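PDB 2WNW: activated BY transcription factor SSRB from Salmonella enterica, which belongs to glycosyl hydrolase family 30 and couples a TIM-barrel domain to a beta-sandwich domain. Local coordinates for residues A[160-164]-A[165-169]; A[145-148]-A[149-152]; A[194-197]-A[198-201]; A[214-217]-A[218-222]; A[174-177]-A[178-181]. All coordinates share one frame; numbering follows the deposited sequence.

Interaction 1 (A[160-164]-A[165-169]); sequences GKLRR and ECYAD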
loop_
_atom_site.group_PDB
_atom_site.type_symbol
_atom_site.label_atom_id
_atom_site.label_comp_id
_atom_site.label_asym_id
_atom_site.label_seq_id
_atom_site.Cartn_x
_atom_site.Cartn_y
_atom_site.Cartn_z
ATOM N N GLY A 160 23.980 16.789 21.861
ATOM C CA GLY A 160 25.406 16.589 22.041
ATOM C C GLY A 160 25.779 15.292 21.346
ATOM O O GLY A 160 24.910 14.613 20.796
ATOM N N LYS A 161 27.062 14.944 21.356
ATOM C CA LYS A 161 27.515 13.712 20.720
ATOM C C LYS A 161 28.493 12.968 21.618
ATOM O O LYS A 161 29.074 13.547 22.536
ATOM C CB LYS A 161 28.198 14.017 19.385
ATOM C CG LYS A 161 27.343 14.820 18.424
ATOM C CD LYS A 161 28.014 14.984 17.071
ATOM C CE LYS A 161 28.013 13.677 16.290
ATOM N NZ LYS A 161 28.528 13.859 14.904
ATOM N N LEU A 162 28.664 11.677 21.355
ATOM C CA LEU A 162 29.596 10.868 22.125
ATOM C C LEU A 162 30.990 11.303 21.688
ATOM O O LEU A 162 31.268 11.387 20.493
ATOM C CB LEU A 162 29.390 9.381 21.808
ATOM C CG LEU A 162 30.328 8.377 22.487
ATOM C CD1 LEU A 162 30.164 8.461 23.992
ATOM C CD2 LEU A 162 30.012 6.964 21.995
ATOM N N ARG A 163 31.862 11.614 22.643
ATOM C CA ARG A 163 33.212 12.021 22.280
ATOM C C ARG A 163 33.881 10.830 21.612
ATOM O O ARG A 163 33.765 9.701 22.086
ATOM C CB ARG A 163 34.001 12.456 23.518
ATOM C CG ARG A 163 33.567 13.805 24.070
ATOM C CD ARG A 163 34.548 14.307 25.121
ATOM N NE ARG A 163 34.442 13.573 26.377
ATOM C CZ ARG A 163 35.475 13.052 27.033
ATOM N NH1 ARG A 163 36.704 13.172 26.553
ATOM N NH2 ARG A 163 35.280 12.425 28.185
ATOM N N ARG A 164 34.572 11.078 20.507
ATOM C CA ARG A 164 35.223 9.999 19.778
ATOM C C ARG A 164 36.124 9.145 20.662
ATOM O O ARG A 164 36.211 7.934 20.472
ATOM C CB ARG A 164 36.035 10.555 18.605
ATOM C CG ARG A 164 36.718 9.473 17.781
ATOM C CD ARG A 164 35.699 8.532 17.140
ATOM N NE ARG A 164 36.312 7.273 16.722
ATOM C CZ ARG A 164 35.697 6.344 15.998
ATOM N NH1 ARG A 164 34.445 6.527 15.603
ATOM N NH2 ARG A 164 36.336 5.227 15.671
ATOM N N GLU A 165 36.784 9.767 21.634
ATOM C CA GLU A 165 37.670 9.017 22.515
ATOM C C GLU A 165 36.914 8.213 23.573
ATOM O O GLU A 165 37.530 7.537 24.401
ATOM C CB GLU A 165 38.689 9.950 23.188
ATOM C CG GLU A 165 38.112 11.022 24.103
ATOM C CD GLU A 165 37.703 12.293 23.368
ATOM O OE1 GLU A 165 37.526 13.329 24.046
ATOM O OE2 GLU A 165 37.553 12.265 22.128
ATOM N N CYS A 166 35.583 8.279 23.542
ATOM C CA CYS A 166 34.762 7.540 24.501
ATOM C C CYS A 166 33.945 6.418 23.864
ATOM O O CYS A 166 33.105 5.809 24.528
ATOM C CB CYS A 166 33.813 8.489 25.240
ATOM S SG CYS A 166 34.650 9.679 26.310
ATOM N N TYR A 167 34.183 6.139 22.586
ATOM C CA TYR A 167 33.439 5.075 21.917
ATOM C C TYR A 167 33.674 3.733 22.597
ATOM O O TYR A 167 32.726 3.002 22.889
ATOM C CB TYR A 167 33.823 4.997 20.434
ATOM C CG TYR A 167 32.999 5.903 19.538
ATOM C CD1 TYR A 167 32.788 7.243 19.869
ATOM C CD2 TYR A 167 32.445 5.424 18.349
ATOM C CE1 TYR A 167 32.047 8.087 19.037
ATOM C CE2 TYR A 167 31.706 6.258 17.508
ATOM C CZ TYR A 167 31.512 7.587 17.855
ATOM O OH TYR A 167 30.803 8.417 17.015
ATOM N N ALA A 168 34.936 3.406 22.855
ATOM C CA ALA A 168 35.266 2.146 23.508
ATOM C C ALA A 168 34.664 2.078 24.909
ATOM O O ALA A 168 34.100 1.054 25.308
ATOM C CB ALA A 168 36.779 1.975 23.579
ATOM N N ASP A 169 34.778 3.172 25.657
ATOM C CA ASP A 169 34.252 3.208 27.017
ATOM C C ASP A 169 32.733 3.051 27.079
ATOM O O ASP A 169 32.213 2.382 27.972
ATOM C CB ASP A 169 34.665 4.509 27.716
ATOM C CG ASP A 169 36.171 4.628 27.892
ATOM O OD1 ASP A 169 36.801 3.638 28.316
ATOM O OD2 ASP A 169 36.722 5.714 27.619
HETATM O O HOH W 1 30.130 10.794 18.068
HETATM O O HOH W 2 37.261 5.105 21.773
#
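R164 folds over one face of the Y167 ring, three residues further on. Its CG lies trans to the backbone N (chi1 -179°) and the chain then bends at chi2, which brings the aliphatic CD over the middle of the ring, 4.2 Å from the Y167 centroid, as a CH-pi contact. The guanidinium continues across the same ring: R164 CZ is 4.4 Å from the Y167 centroid, a cation-pi pair whose planes are inclined rather than stacked. L162 reaches the tyrosine from another direction, with CD2 3.5 Å from Y167 CD1, while its CD1 rests on CB of C166. The backbone oxygens of L162 and R163 lie at the ring edge, near its plane, and a water joins L162 O to Y167 OH.

R163 turns to the other side. Its NH1 forms a salt bridge with E165 OE1 at 2.6 Å, met on the anti side of a carboxylate turned steeply against the guanidinium (75° between planes). E165 can fold back this way because its CG sits between the backbone N and carbonyl carbon (chi1 63°). R163 NH2 donates to F149 O, so bonds to E165 OE1 and F149 O hold the guanidinium, while C166 SG packs on one face, 3.4 Å from R163 NH2.

The backbone bond from C166 N to R163 O (2.7 Å) closes a 3-10 turn, and a weak one from Y167 N to R164 O follows. With C166 as N-cap, this is a helix start: the loop after barrel strand 138-143 winding into helix 167-183 of the TIM barrel.

Interaction 2 (A[145-148]-A[149-152]); sequences SPPA and FMKT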
loop_
_atom_site.group_PDB
_atom_site.type_symbol
_atom_site.label_atom_id
_atom_site.label_comp_id
_atom_site.label_asym_id
_atom_site.label_seq_id
_atom_site.Cartn_x
_atom_site.Cartn_y
_atom_site.Cartn_z
ATOM N N SER A 145 21.032 8.151 25.978
ATOM C CA SER A 145 22.233 8.976 26.113
ATOM C C SER A 145 23.349 8.371 26.952
ATOM O O SER A 145 23.097 7.732 27.971
ATOM C CB SER A 145 21.887 10.346 26.714
ATOM O OG SER A 145 23.068 11.114 26.945
ATOM N N PRO A 146 24.607 8.548 26.510
ATOM C CA PRO A 146 25.767 8.032 27.244
ATOM C C PRO A 146 25.900 8.943 28.467
ATOM O O PRO A 146 25.193 9.950 28.567
ATOM C CB PRO A 146 26.926 8.244 26.265
ATOM C CG PRO A 146 26.259 8.186 24.913
ATOM C CD PRO A 146 24.993 8.991 25.159
ATOM N N PRO A 147 26.798 8.609 29.410
ATOM C CA PRO A 147 26.963 9.458 30.598
ATOM C C PRO A 147 27.351 10.867 30.149
ATOM O O PRO A 147 27.974 11.031 29.100
ATOM C CB PRO A 147 28.093 8.768 31.364
ATOM C CG PRO A 147 27.951 7.319 30.953
ATOM C CD PRO A 147 27.676 7.428 29.471
ATOM N N ALA A 148 26.996 11.874 30.943
ATOM C CA ALA A 148 27.293 13.261 30.600
ATOM C C ALA A 148 28.755 13.550 30.261
ATOM O O ALA A 148 29.040 14.176 29.239
ATOM C CB ALA A 148 26.832 14.192 31.725
ATOM N N PHE A 149 29.681 13.093 31.101
ATOM C CA PHE A 149 31.095 13.366 30.858
ATOM C C PHE A 149 31.658 12.750 29.582
ATOM O O PHE A 149 32.750 13.116 29.149
ATOM C CB PHE A 149 31.958 12.948 32.060
ATOM C CG PHE A 149 32.136 11.463 32.214
ATOM C CD1 PHE A 149 31.139 10.679 32.789
ATOM C CD2 PHE A 149 33.320 10.850 31.805
ATOM C CE1 PHE A 149 31.319 9.303 32.962
ATOM C CE2 PHE A 149 33.509 9.476 31.973
ATOM C CZ PHE A 149 32.507 8.703 32.553
ATOM N N MET A 150 30.917 11.825 28.974
ATOM C CA MET A 150 31.369 11.188 27.741
ATOM C C MET A 150 30.872 11.927 26.500
ATOM O O MET A 150 31.159 11.519 25.375
ATOM C CB MET A 150 30.886 9.735 27.675
ATOM C CG MET A 150 31.550 8.795 28.665
ATOM S SD MET A 150 31.230 7.065 28.242
ATOM C CE MET A 150 31.867 6.251 29.691
ATOM N N LYS A 151 30.143 13.019 26.708
ATOM C CA LYS A 151 29.581 13.785 25.602
ATOM C C LYS A 151 30.201 15.163 25.392
ATOM O O LYS A 151 30.790 15.748 26.304
ATOM C CB LYS A 151 28.070 13.929 25.806
ATOM C CG LYS A 151 27.366 12.597 26.040
ATOM C CD LYS A 151 25.906 12.778 26.410
ATOM C CE LYS A 151 25.109 13.407 25.276
ATOM N NZ LYS A 151 23.723 13.716 25.720
ATOM N N THR A 152 30.051 15.672 24.174
ATOM C CA THR A 152 30.584 16.978 23.799
ATOM C C THR A 152 29.921 18.131 24.546
ATOM O O THR A 152 30.508 19.211 24.674
ATOM C CB THR A 152 30.411 17.221 22.287
ATOM O OG1 THR A 152 29.031 17.052 21.934
ATOM C CG2 THR A 152 31.253 16.241 21.493
#
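The K151 side chain runs back alongside S145 and P146. Its CG lies 3.5 Å from P147 O, and CD, placed by an extended chi2 (173°), passes the P146 ring at about a right angle, 4.1 Å from P146 CD. A bend at chi3 (64°) then turns CE and NZ toward S145 OG, to which K151 NZ donates at 2.9 Å. The backbone oxygens of D155, the strongest partner, G159 and S205 also lie within bonding distance of NZ; four acceptors are more than three protons can serve singly, so at least one proton must be shared. S145 OG in turn donates to P146 O at 2.9 Å, in the carbonyl plane on a lone pair, so the hydroxyl that accepts from the lysine is itself held in rotation.

Between these parts the chain makes a short 3-10 turn in the loop that leaves the third strand of the TIM barrel, closed by M150 N to P147 O (3.1 Å) and K151 N to A148 O (3.0 Å).

P147 is the bump and two side chains form its hollow. F149 CE1 meets P147 CB at 3.6 Å, whereas M150 SD comes against P147 CD at 3.8 Å. M150 CG lies over one face of the F149 ring, toward its rim, which knits the two walls together. W170 of helix 167-183 packs on both prolines, and L109 of helix 106-110 touches F149 and M150.

Interaction 3 (A[194-197]-A[198-201]); sequences QNEP and VAVK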
loop_
_atom_site.group_PDB
_atom_site.type_symbol
_atom_site.label_atom_id
_atom_site.label_comp_id
_atom_site.label_asym_id
_atom_site.label_seq_id
_atom_site.Cartn_x
_atom_site.Cartn_y
_atom_site.Cartn_z
ATOM N N GLN A 194 21.362 3.807 19.261
ATOM C CA GLN A 194 20.912 5.029 19.909
ATOM C C GLN A 194 19.480 5.360 19.517
ATOM O O GLN A 194 19.092 5.221 18.355
ATOM C CB GLN A 194 21.833 6.181 19.496
ATOM C CG GLN A 194 21.322 7.575 19.816
ATOM C CD GLN A 194 21.321 7.874 21.300
ATOM O OE1 GLN A 194 22.256 7.520 22.012
ATOM N NE2 GLN A 194 20.281 8.554 21.769
ATOM N N ASN A 195 18.698 5.798 20.497
ATOM C CA ASN A 195 17.319 6.187 20.254
ATOM C C ASN A 195 17.354 7.527 19.512
ATOM O O ASN A 195 18.011 8.471 19.964
ATOM C CB ASN A 195 16.583 6.361 21.589
ATOM C CG ASN A 195 15.166 6.888 21.416
ATOM O OD1 ASN A 195 14.297 6.206 20.871
ATOM N ND2 ASN A 195 14.932 8.112 21.873
ATOM N N GLU A 196 16.683 7.595 18.364
ATOM C CA GLU A 196 16.605 8.832 17.580
ATOM C C GLU A 196 17.942 9.572 17.472
ATOM O O GLU A 196 18.071 10.713 17.927
ATOM C CB GLU A 196 15.560 9.759 18.212
ATOM C CG GLU A 196 14.177 9.139 18.348
ATOM C CD GLU A 196 13.142 10.121 18.868
ATOM O OE1 GLU A 196 13.084 11.256 18.354
ATOM O OE2 GLU A 196 12.375 9.758 19.780
ATOM N N PRO A 197 18.942 8.945 16.829
ATOM C CA PRO A 197 20.288 9.496 16.640
ATOM C C PRO A 197 20.426 10.826 15.907
ATOM O O PRO A 197 21.513 11.398 15.874
ATOM C CB PRO A 197 21.022 8.368 15.921
ATOM C CG PRO A 197 19.926 7.710 15.121
ATOM C CD PRO A 197 18.799 7.660 16.119
ATOM N N VAL A 198 19.347 11.321 15.315
ATOM C CA VAL A 198 19.424 12.591 14.603
ATOM C C VAL A 198 18.574 13.663 15.271
ATOM O O VAL A 198 18.425 14.762 14.740
ATOM C CB VAL A 198 18.957 12.448 13.129
ATOM C CG1 VAL A 198 19.820 11.428 12.404
ATOM C CG2 VAL A 198 17.489 12.041 13.081
ATOM N N ALA A 199 18.033 13.355 16.446
ATOM C CA ALA A 199 17.170 14.314 17.123
ATOM C C ALA A 199 17.621 14.817 18.487
ATOM O O ALA A 199 17.882 14.041 19.408
ATOM C CB ALA A 199 15.762 13.739 17.240
ATOM N N VAL A 200 17.695 16.136 18.608
ATOM C CA VAL A 200 18.055 16.762 19.869
ATOM C C VAL A 200 16.752 16.890 20.658
ATOM O O VAL A 200 15.741 17.327 20.115
ATOM C CB VAL A 200 18.630 18.177 19.659
ATOM C CG1 VAL A 200 18.873 18.837 21.007
ATOM C CG2 VAL A 200 19.922 18.110 18.848
ATOM N N LYS A 201 16.771 16.495 21.925
ATOM C CA LYS A 201 15.584 16.594 22.773
ATOM C C LYS A 201 15.959 17.345 24.048
ATOM O O LYS A 201 17.130 17.389 24.409
ATOM C CB LYS A 201 15.081 15.197 23.147
ATOM C CG LYS A 201 14.658 14.334 21.968
ATOM C CD LYS A 201 13.422 14.901 21.290
ATOM C CE LYS A 201 12.938 13.988 20.180
ATOM N NZ LYS A 201 11.762 14.571 19.476
HETATM O O HOH W 3 18.336 11.468 20.657
HETATM O O HOH W 4 10.252 11.659 19.274
#
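E196 carries most of this contact, through its backbone oxygen at one end and its carboxylate at the other. E196 O accepts from A199 N at 3.0 Å and 164°, the closing bond of a type I beta turn with P197 and V198 at its corners. Its CG lies trans to the carbonyl carbon (chi1 -56°) and the chain runs on extended, so that OE1 passes the A199 methyl, 3.8 Å from A199 CB, toward K201. The lysine bends at chi2 and crosses the glutamate at about a right angle; CE comes closer than the ammonium, with E196 OE1 to K201 CE at 3.3 Å and E196 OE1 to K201 NZ at 3.7 Å, a long salt bridge. A water also bridges the pair, donating to E196 OE2 and accepting weakly from K201 NZ. E196 OE2 is hydrogen-bonded to a glycerol molecule as well, probably from the crystallisation liquor, though it may mark a pocket.

P197 and V198, the corner residues, follow E196 in buried area, as neighbours in the turn; V198 also touches H240.

The turn follows barrel strand 190-192. Backbone bonds tie N195 to P143 and E196 to D239, at the ends of strands 138-143 and 234-239 that flank it; H268 of strand 264-268 touches N195 and E196, and P197 is bonded to Y208, shortly before helix 210-227.

Interaction 4 (A[214-217]-A[218-222]); sequences TAFA and VQYLR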
loop_
_atom_site.group_PDB
_atom_site.type_symbol
_atom_site.label_atom_id
_atom_site.label_comp_id
_atom_site.label_asym_id
_atom_site.label_seq_id
_atom_site.Cartn_x
_atom_site.Cartn_y
_atom_site.Cartn_z
ATOM N N THR A 214 26.816 3.428 12.673
ATOM C CA THR A 214 27.187 2.118 12.161
ATOM C C THR A 214 28.581 1.703 12.624
ATOM O O THR A 214 28.822 0.529 12.882
ATOM C CB THR A 214 27.104 2.060 10.612
ATOM O OG1 THR A 214 27.909 3.098 10.039
ATOM C CG2 THR A 214 25.656 2.233 10.152
ATOM N N ALA A 215 29.498 2.660 12.740
ATOM C CA ALA A 215 30.845 2.329 13.200
ATOM C C ALA A 215 30.770 1.829 14.643
ATOM O O ALA A 215 31.466 0.887 15.023
ATOM C CB ALA A 215 31.759 3.553 13.113
ATOM N N PHE A 216 29.914 2.454 15.447
ATOM C CA PHE A 216 29.781 2.046 16.838
ATOM C C PHE A 216 29.243 0.625 16.919
ATOM O O PHE A 216 29.693 -0.174 17.736
ATOM C CB PHE A 216 28.841 2.987 17.597
ATOM C CG PHE A 216 28.812 2.736 19.079
ATOM C CD1 PHE A 216 29.864 3.155 19.888
ATOM C CD2 PHE A 216 27.757 2.042 19.659
ATOM C CE1 PHE A 216 29.865 2.881 21.259
ATOM C CE2 PHE A 216 27.752 1.763 21.024
ATOM C CZ PHE A 216 28.807 2.183 21.824
ATOM N N ALA A 217 28.280 0.306 16.060
ATOM C CA ALA A 217 27.688 -1.028 16.056
ATOM C C ALA A 217 28.663 -2.104 15.578
ATOM O O ALA A 217 28.844 -3.132 16.232
ATOM C CB ALA A 217 26.440 -1.038 15.170
ATOM N N VAL A 218 29.297 -1.853 14.440
ATOM C CA VAL A 218 30.204 -2.821 13.836
ATOM C C VAL A 218 31.635 -2.848 14.362
ATOM O O VAL A 218 32.214 -3.922 14.530
ATOM C CB VAL A 218 30.233 -2.625 12.302
ATOM C CG1 VAL A 218 31.207 -3.601 11.660
ATOM C CG2 VAL A 218 28.830 -2.815 11.740
ATOM N N GLN A 219 32.210 -1.680 14.621
ATOM C CA GLN A 219 33.585 -1.619 15.104
ATOM C C GLN A 219 33.740 -1.761 16.613
ATOM O O GLN A 219 34.757 -2.271 17.088
ATOM C CB GLN A 219 34.237 -0.312 14.653
ATOM C CG GLN A 219 34.477 -0.227 13.157
ATOM C CD GLN A 219 34.895 1.159 12.724
ATOM O OE1 GLN A 219 35.659 1.832 13.417
ATOM N NE2 GLN A 219 34.405 1.594 11.571
ATOM N N TYR A 220 32.739 -1.326 17.372
ATOM C CA TYR A 220 32.838 -1.410 18.824
ATOM C C TYR A 220 31.957 -2.443 19.516
ATOM O O TYR A 220 32.450 -3.226 20.328
ATOM C CB TYR A 220 32.608 -0.029 19.436
ATOM C CG TYR A 220 33.698 0.953 19.066
ATOM C CD1 TYR A 220 33.708 1.580 17.822
ATOM C CD2 TYR A 220 34.750 1.214 19.945
ATOM C CE1 TYR A 220 34.742 2.444 17.458
ATOM C CE2 TYR A 220 35.787 2.072 19.592
ATOM C CZ TYR A 220 35.777 2.683 18.349
ATOM O OH TYR A 220 36.799 3.535 17.999
ATOM N N LEU A 221 30.662 -2.459 19.210
ATOM C CA LEU A 221 29.773 -3.426 19.852
ATOM C C LEU A 221 30.005 -4.863 19.402
ATOM O O LEU A 221 30.145 -5.762 20.229
ATOM C CB LEU A 221 28.304 -3.052 19.618
ATOM C CG LEU A 221 27.772 -1.851 20.405
ATOM C CD1 LEU A 221 26.311 -1.600 20.037
ATOM C CD2 LEU A 221 27.899 -2.118 21.906
ATOM N N ARG A 222 30.048 -5.086 18.093
ATOM C CA ARG A 222 30.238 -6.434 17.574
ATOM C C ARG A 222 31.423 -7.200 18.167
ATOM O O ARG A 222 31.246 -8.292 18.702
ATOM C CB ARG A 222 30.330 -6.404 16.043
ATOM C CG ARG A 222 28.965 -6.356 15.357
ATOM C CD ARG A 222 28.152 -7.598 15.704
ATOM N NE ARG A 222 26.802 -7.562 15.151
ATOM C CZ ARG A 222 25.782 -8.267 15.631
ATOM N NH1 ARG A 222 25.961 -9.071 16.673
ATOM N NH2 ARG A 222 24.578 -8.154 15.088
#
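The Y220 ring has A215 O at its edge, in plane, with A215 O 3.7 Å from Y220 CD1, and Y167 of helix 167-183 meets the same ring edge-to-face. F216 CG lies trans to its backbone N (chi1 -172°), sending the ring along the helix toward L221, whose CG approaches F216 CE2 obliquely at 3.7 Å; W170 also meets this phenylalanine, with ring planes about 30° apart. On another side, the extended Q219 side chain lies along A215, its NE2 3.6 Å from A215 CB.

In the backbone the bonding pattern widens. V218 N to T214 O (2.9 Å) is an ordinary alpha-helical bond, but L221 N bonds to F216 O at 2.9 Å and R222 N to A217 O at 3.0 Å, both five residues back. F216 O therefore accepts twice: L221 N arrives nearly along the C=O axis, while Y220 N, at 3.3 Å, stands above the carbonyl plane.

In this pi-type turn of helix 210-227, i to i+5 bonds take over where the i to i+4 pattern lengthens or lapses. R222 NE and NH1 donate to G261 O and M233 O. F216 meets L221 and Y220 through apolar atoms, which implies that polarity within the contact is met mainly by backbone bonds.

Interaction 5 (A[174-177]-A[178-181]); sequences IINY and LLEY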
loop_
_atom_site.group_PDB
_atom_site.type_symbol
_atom_site.label_atom_id
_atom_site.label_comp_id
_atom_site.label_asym_id
_atom_site.label_seq_id
_atom_site.Cartn_x
_atom_site.Cartn_y
_atom_site.Cartn_z
ATOM N N ILE A 174 27.935 -0.624 27.999
ATOM C CA ILE A 174 26.795 -1.377 27.483
ATOM C C ILE A 174 26.992 -2.870 27.733
ATOM O O ILE A 174 26.043 -3.579 28.057
ATOM C CB ILE A 174 26.582 -1.108 25.973
ATOM C CG1 ILE A 174 26.132 0.342 25.773
ATOM C CG2 ILE A 174 25.538 -2.061 25.408
ATOM C CD1 ILE A 174 26.041 0.778 24.320
ATOM N N ILE A 175 28.223 -3.352 27.591
ATOM C CA ILE A 175 28.487 -4.763 27.849
ATOM C C ILE A 175 28.230 -5.055 29.333
ATOM O O ILE A 175 27.615 -6.064 29.675
ATOM C CB ILE A 175 29.945 -5.146 27.498
ATOM C CG1 ILE A 175 30.169 -5.021 25.988
ATOM C CG2 ILE A 175 30.238 -6.571 27.960
ATOM C CD1 ILE A 175 29.338 -5.989 25.149
ATOM N N ASN A 176 28.687 -4.171 30.216
ATOM C CA ASN A 176 28.460 -4.391 31.642
ATOM C C ASN A 176 26.977 -4.335 31.987
ATOM O O ASN A 176 26.517 -5.008 32.911
ATOM C CB ASN A 176 29.250 -3.389 32.485
ATOM C CG ASN A 176 30.670 -3.852 32.739
ATOM O OD1 ASN A 176 31.609 -3.429 32.066
ATOM N ND2 ASN A 176 30.830 -4.753 33.704
ATOM N N TYR A 177 26.234 -3.528 31.238
ATOM C CA TYR A 177 24.792 -3.430 31.423
ATOM C C TYR A 177 24.229 -4.826 31.133
ATOM O O TYR A 177 23.425 -5.360 31.899
ATOM C CB TYR A 177 24.212 -2.415 30.428
ATOM C CG TYR A 177 22.718 -2.539 30.196
ATOM C CD1 TYR A 177 21.802 -1.903 31.033
ATOM C CD2 TYR A 177 22.223 -3.296 29.132
ATOM C CE1 TYR A 177 20.429 -2.014 30.816
ATOM C CE2 TYR A 177 20.852 -3.416 28.906
ATOM C CZ TYR A 177 19.964 -2.772 29.750
ATOM O OH TYR A 177 18.615 -2.875 29.522
ATOM N N LEU A 178 24.671 -5.415 30.024
ATOM C CA LEU A 178 24.215 -6.746 29.633
ATOM C C LEU A 178 24.599 -7.812 30.662
ATOM O O LEU A 178 23.797 -8.689 30.979
ATOM C CB LEU A 178 24.778 -7.122 28.257
ATOM C CG LEU A 178 24.269 -6.316 27.054
ATOM C CD1 LEU A 178 25.027 -6.725 25.798
ATOM C CD2 LEU A 178 22.772 -6.547 26.875
ATOM N N LEU A 179 25.824 -7.740 31.179
ATOM C CA LEU A 179 26.277 -8.706 32.182
ATOM C C LEU A 179 25.481 -8.536 33.471
ATOM O O LEU A 179 25.089 -9.515 34.109
ATOM C CB LEU A 179 27.769 -8.517 32.464
ATOM C CG LEU A 179 28.688 -8.791 31.274
ATOM C CD1 LEU A 179 30.119 -8.460 31.641
ATOM C CD2 LEU A 179 28.556 -10.251 30.858
ATOM N N GLU A 180 25.251 -7.283 33.849
ATOM C CA GLU A 180 24.485 -6.955 35.051
ATOM C C GLU A 180 23.089 -7.574 34.977
ATOM O O GLU A 180 22.643 -8.246 35.909
ATOM C CB GLU A 180 24.388 -5.433 35.191
ATOM C CG GLU A 180 23.258 -4.911 36.075
ATOM C CD GLU A 180 23.336 -5.396 37.511
ATOM O OE1 GLU A 180 24.439 -5.756 37.974
ATOM O OE2 GLU A 180 22.281 -5.401 38.185
ATOM N N TYR A 181 22.399 -7.352 33.863
ATOM C CA TYR A 181 21.064 -7.906 33.700
ATOM C C TYR A 181 21.066 -9.433 33.636
ATOM O O TYR A 181 20.163 -10.078 34.167
ATOM C CB TYR A 181 20.388 -7.309 32.458
ATOM C CG TYR A 181 19.717 -5.974 32.733
ATOM C CD1 TYR A 181 18.377 -5.764 32.408
ATOM C CD2 TYR A 181 20.409 -4.937 33.360
ATOM C CE1 TYR A 181 17.740 -4.555 32.709
ATOM C CE2 TYR A 181 19.784 -3.730 33.665
ATOM C CZ TYR A 181 18.451 -3.544 33.338
ATOM O OH TYR A 181 17.830 -2.356 33.648
HETATM O O HOH W 5 16.849 -1.394 31.026
#
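I174 to Y181 is regular alpha-helix, with four successive bonds linking each residue of 174-177 to the one four places on. They run from L178 N to I174 O (3.0 Å), L179 N to I175 O, E180 N to N176 O (2.8 Å) and Y181 N to Y177 O, the last the straightest at 167°. Both segments belong to helix 167-183, one of the helices packed round the TIM barrel.

The main side-chain meeting is between the tyrosines one turn apart. Y177 CG points trans to its backbone N (chi1 161°) whereas that of Y181 lies trans to the carbonyl carbon, and these choices swing the two rings together. Their centroids are 4.3 Å apart and their planes 34° apart, an oblique pair; Y177 CE1 sits over a face of the Y181 ring, 3.4 Å from Y181 CE2. A water spans the ring ends, 2.8 Å from Y177 OH, and donates to Y181 OH at 3.0 Å. M88 of strand 85-90 touches both tyrosines.

Elsewhere round the helix the contacts are apolar. L178 CD2 lies 4.0 Å from the Y177 ring carbon CD2, and the aliphatic I175 CG2 is 4.1 Å from L179 CD1, the latter two side chains crossing at a slant. L225 of helix 210-227 covers I175 and L178.

E180 takes its CB past N176 O but directs its carboxylate away, to a salt bridge with R183. Y181 OH is bonded to D119 OD1 as well as to the water, so the buried phenol has two polar partners; the hydroxyl probably donates to the acidic one, which leaves an oxygen lone pair to accept from the water.

All five contacts are local and lie in the TIM-barrel domain. Interactions 1 and 2 share one strand-to-helix loop and touch directly, R163 N bonding to M150 O at 2.8 Å; interaction 2 is buried and lined with prolines, whereas interaction 1 is partly exposed and uses arginine charges. Interaction 5 continues along the helix that interaction 1 begins, about 18 Å away between centres, and is a buried, largely apolar contact. Interaction 4, on the next helix, meets interaction 5 through F216 and I174. Interaction 3, about 17 Å from the chain centre, is the most central, yet its chemistry is polar, a turn with water and glycerol nearby.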